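Local coordinates for hypothetical protein Atu0492 (Agrobacterium tumefaciens, PDB 2GMY) that is of unknown function but is probably an AhpD-like protein of antioxidant defence, at residues 35-40 against 70-75. Sequence-based numbering, arbitrary orientation.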
ATOM      1  N   ILE A  35      -9.229  20.126  19.265  1.00 15.43           N
ATOM      2  CA  ILE A  35      -9.573  20.613  17.933  1.00 15.65           C
ATOM      3  C   ILE A  35      -8.290  20.879  17.129  1.00 14.78           C
ATOM      4  O   ILE A  35      -8.172  20.451  15.975  1.00 14.46           O
ATOM      5  CB  ILE A  35     -10.493  21.855  17.996  1.00 16.26           C
ATOM      6  CG1 ILE A  35     -11.821  21.479  18.661  1.00 16.85           C
ATOM      7  CG2 ILE A  35     -10.731  22.405  16.581  1.00 17.34           C
ATOM      8  CD1 ILE A  35     -12.771  22.679  18.857  1.00 17.42           C
ATOM      9  N   HIS A  36      -7.322  21.555  17.749  1.00 13.93           N
ATOM     10  CA  HIS A  36      -6.025  21.790  17.101  1.00 13.68           C
ATOM     11  C   HIS A  36      -5.343  20.490  16.687  1.00 13.21           C
ATOM     12  O   HIS A  36      -4.833  20.366  15.573  1.00 13.42           O
ATOM     13  CB  HIS A  36      -5.083  22.539  18.038  1.00 13.97           C
ATOM     14  CG  HIS A  36      -5.523  23.932  18.339  1.00 15.75           C
ATOM     15  ND1 HIS A  36      -6.028  24.772  17.372  1.00 16.66           N
ATOM     16  CD2 HIS A  36      -5.509  24.643  19.493  1.00 17.81           C
ATOM     17  CE1 HIS A  36      -6.315  25.943  17.919  1.00 18.67           C
ATOM     18  NE2 HIS A  36      -6.012  25.888  19.204  1.00 17.88           N
ATOM     19  N   LEU A  37      -5.329  19.534  17.600  1.00 12.45           N
ATOM     20  CA  LEU A  37      -4.708  18.232  17.362  1.00 12.25           C
ATOM     21  C   LEU A  37      -5.357  17.513  16.183  1.00 11.86           C
ATOM     22  O   LEU A  37      -4.668  16.968  15.312  1.00 11.72           O
ATOM     23  CB  LEU A  37      -4.839  17.397  18.637  1.00 12.84           C
ATOM     24  CG  LEU A  37      -4.237  15.996  18.613  1.00 11.78           C
ATOM     25  CD1 LEU A  37      -3.890  15.597  20.032  1.00 13.83           C
ATOM     26  CD2 LEU A  37      -5.175  14.972  17.939  1.00 12.73           C
ATOM     27  N   ILE A  38      -6.686  17.466  16.183  1.00 11.10           N
ATOM     28  CA  ILE A  38      -7.425  16.822  15.092  1.00 10.84           C
ATOM     29  C   ILE A  38      -7.078  17.472  13.749  1.00 10.37           C
ATOM     30  O   ILE A  38      -6.788  16.772  12.762  1.00 11.19           O
ATOM     31  CB  ILE A  38      -8.953  16.904  15.341  1.00 11.26           C
ATOM     32  CG1 ILE A  38      -9.360  15.971  16.475  1.00 11.59           C
ATOM     33  CG2 ILE A  38      -9.719  16.612  14.048  1.00 12.82           C
ATOM     34  CD1 ILE A  38     -10.730  16.334  17.087  1.00 13.46           C
ATOM     35  N   LYS A  39      -7.108  18.804  13.711  1.00 10.15           N
ATOM     36  CA  LYS A  39      -6.888  19.520  12.452  1.00 11.20           C
ATOM     37  C   LYS A  39      -5.463  19.368  11.951  1.00 11.15           C
ATOM     38  O   LYS A  39      -5.236  19.140  10.759  1.00 12.26           O
ATOM     39  CB  LYS A  39      -7.230  20.999  12.595  1.00 11.40           C
ATOM     40  CG  LYS A  39      -8.728  21.254  12.700  1.00 14.09           C
ATOM     41  CD  LYS A  39      -8.975  22.727  12.985  1.00 18.65           C
ATOM     42  CE  LYS A  39     -10.437  23.046  12.885  1.00 22.98           C
ATOM     43  NZ  LYS A  39     -10.602  24.510  12.696  1.00 26.50           N
ATOM     44  N   LEU A  40      -4.498  19.482  12.861  1.00 11.04           N
ATOM     45  CA  LEU A  40      -3.092  19.420  12.460  1.00 11.51           C
ATOM     46  C   LEU A  40      -2.741  18.010  12.007  1.00 11.57           C
ATOM     47  O   LEU A  40      -2.161  17.819  10.930  1.00 11.70           O
ATOM     48  CB  LEU A  40      -2.175  19.887  13.598  1.00 12.38           C
ATOM     49  CG  LEU A  40      -0.667  19.840  13.313  1.00 12.36           C
ATOM     50  CD1 LEU A  40      -0.293  20.628  12.053  1.00 13.21           C
ATOM     51  CD2 LEU A  40       0.072  20.367  14.519  1.00 13.31           C
ATOM     52  N   ASN A  70       5.673  20.108  16.267  1.00 14.12           N
ATOM     53  CA  ASN A  70       6.590  19.451  15.330  1.00 15.50           C
ATOM     54  C   ASN A  70       6.595  17.937  15.338  1.00 15.09           C
ATOM     55  O   ASN A  70       6.922  17.315  14.323  1.00 15.61           O
ATOM     56  CB  ASN A  70       8.002  19.957  15.530  1.00 16.20           C
ATOM     57  CG  ASN A  70       8.187  21.314  14.927  1.00 18.14           C
ATOM     58  OD1 ASN A  70       8.302  22.310  15.643  1.00 22.59           O
ATOM     59  ND2 ASN A  70       8.175  21.376  13.601  1.00 19.27           N
ATOM     60  N   LEU A  71       6.237  17.328  16.457  1.00 14.13           N
ATOM     61  CA  LEU A  71       6.288  15.881  16.539  1.00 13.83           C
ATOM     62  C   LEU A  71       4.995  15.210  16.092  1.00 13.29           C
ATOM     63  O   LEU A  71       4.883  14.000  16.100  1.00 13.46           O
ATOM     64  CB  LEU A  71       6.686  15.428  17.935  1.00 14.40           C
ATOM     65  CG  LEU A  71       8.177  15.567  18.256  1.00 16.81           C
ATOM     66  CD1 LEU A  71       8.343  15.474  19.707  1.00 22.14           C
ATOM     67  CD2 LEU A  71       8.969  14.481  17.588  1.00 19.49           C
ATOM     68  N   MET A  72       4.033  16.012  15.669  1.00 13.28           N
ATOM     69  CA  MET A  72       2.746  15.452  15.333  1.00 13.06           C
ATOM     70  C   MET A  72       2.808  14.552  14.120  1.00 13.11           C
ATOM     71  O   MET A  72       1.980  13.700  13.939  1.00 13.11           O
ATOM     72  CB  MET A  72       1.701  16.505  15.094  1.00 13.77           C
ATOM     73  CG  MET A  72       0.405  15.836  14.961  1.00 13.34           C
ATOM     74  SD  MET A  72      -0.300  15.757  16.581  1.00 18.37           S
ATOM     75  CE  MET A  72      -1.244  17.166  16.210  1.00  2.00           C
ATOM     76  N   SER A  73       3.784  14.800  13.266  1.00 12.84           N
ATOM     77  CA  SER A  73       3.933  14.019  12.062  1.00 12.64           C
ATOM     78  C   SER A  73       4.399  12.607  12.396  1.00 12.80           C
ATOM     79  O   SER A  73       4.284  11.730  11.586  1.00 13.26           O
ATOM     80  CB  SER A  73       4.922  14.689  11.113  1.00 13.00           C
ATOM     81  OG  SER A  73       6.196  14.733  11.670  1.00 13.42           O
ATOM     82  N   VAL A  74       4.909  12.420  13.608  1.00 11.96           N
ATOM     83  CA  VAL A  74       5.563  11.176  14.028  1.00 12.36           C
ATOM     84  C   VAL A  74       5.152  10.817  15.463  1.00 12.37           C
ATOM     85  O   VAL A  74       5.925  10.273  16.247  1.00 12.74           O
ATOM     86  CB  VAL A  74       7.123  11.279  13.880  1.00 11.62           C
ATOM     87  CG1 VAL A  74       7.525  11.401  12.408  1.00 13.42           C
ATOM     88  CG2 VAL A  74       7.681  12.457  14.679  1.00 13.46           C
ATOM     89  N   TRP A  75       3.889  11.084  15.781  1.00 11.50           N
ATOM     90  CA  TRP A  75       3.441  11.033  17.169  1.00 11.59           C
ATOM     91  C   TRP A  75       3.580   9.690  17.846  1.00 12.50           C
ATOM     92  O   TRP A  75       3.725   9.639  19.067  1.00 12.42           O
ATOM     93  CB  TRP A  75       1.984  11.502  17.262  1.00 11.82           C
ATOM     94  CG  TRP A  75       1.029  10.543  16.642  1.00 11.04           C
ATOM     95  CD1 TRP A  75       0.609  10.520  15.339  1.00 11.93           C
ATOM     96  CD2 TRP A  75       0.377   9.458  17.301  1.00 11.95           C
ATOM     97  NE1 TRP A  75      -0.290   9.477  15.150  1.00 12.10           N
ATOM     98  CE2 TRP A  75      -0.442   8.809  16.336  1.00 11.49           C
ATOM     99  CE3 TRP A  75       0.399   8.969  18.613  1.00 12.43           C
ATOM    100  CZ2 TRP A  75      -1.221   7.699  16.645  1.00 12.20           C
ATOM    101  CZ3 TRP A  75      -0.376   7.865  18.920  1.00 12.39           C
ATOM    102  CH2 TRP A  75      -1.182   7.243  17.947  1.00 11.53           C
TER
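M72 meets L37 and L40 through its terminal methyl group. The side-chain contacts are apolar, and no hydrogen bond crosses between the segments. M72 CE lies 4.0 Å from L37 CG and 3.9 Å from L40 CD2. It also lies 3.9 Å from L40 CB. Touching both leucines, the methyl sits between two residues about one turn apart on helix 32-45. The methyl reaches the backbone as well: M72 CE is 3.5 Å from L37 O and 3.8 Å from L37 CA. With CG anti to the backbone N (chi1 -172°), the M72 chain heads toward helix 32-45. The bends at chi2 (91°) and chi3 (98°) then set where CE arrives, at L37 and L40. The chain crosses L37 at about a right angle and L40 at a slant.

All three residues are buried. L89 of helix 83-96 touches both L37 and M72, and V56 of helix 49-61 packs on L40. R41, next along the helix from L40, makes weak hydrogen bonds through NH1 to the carbonyl oxygens of M72 and S73.

Between segments 35-40 and 70-75, M72 alone carries the loop side of the contact. It belongs to the hydrophobic core of an all-helical fold, consistent with the AhpD-like clan.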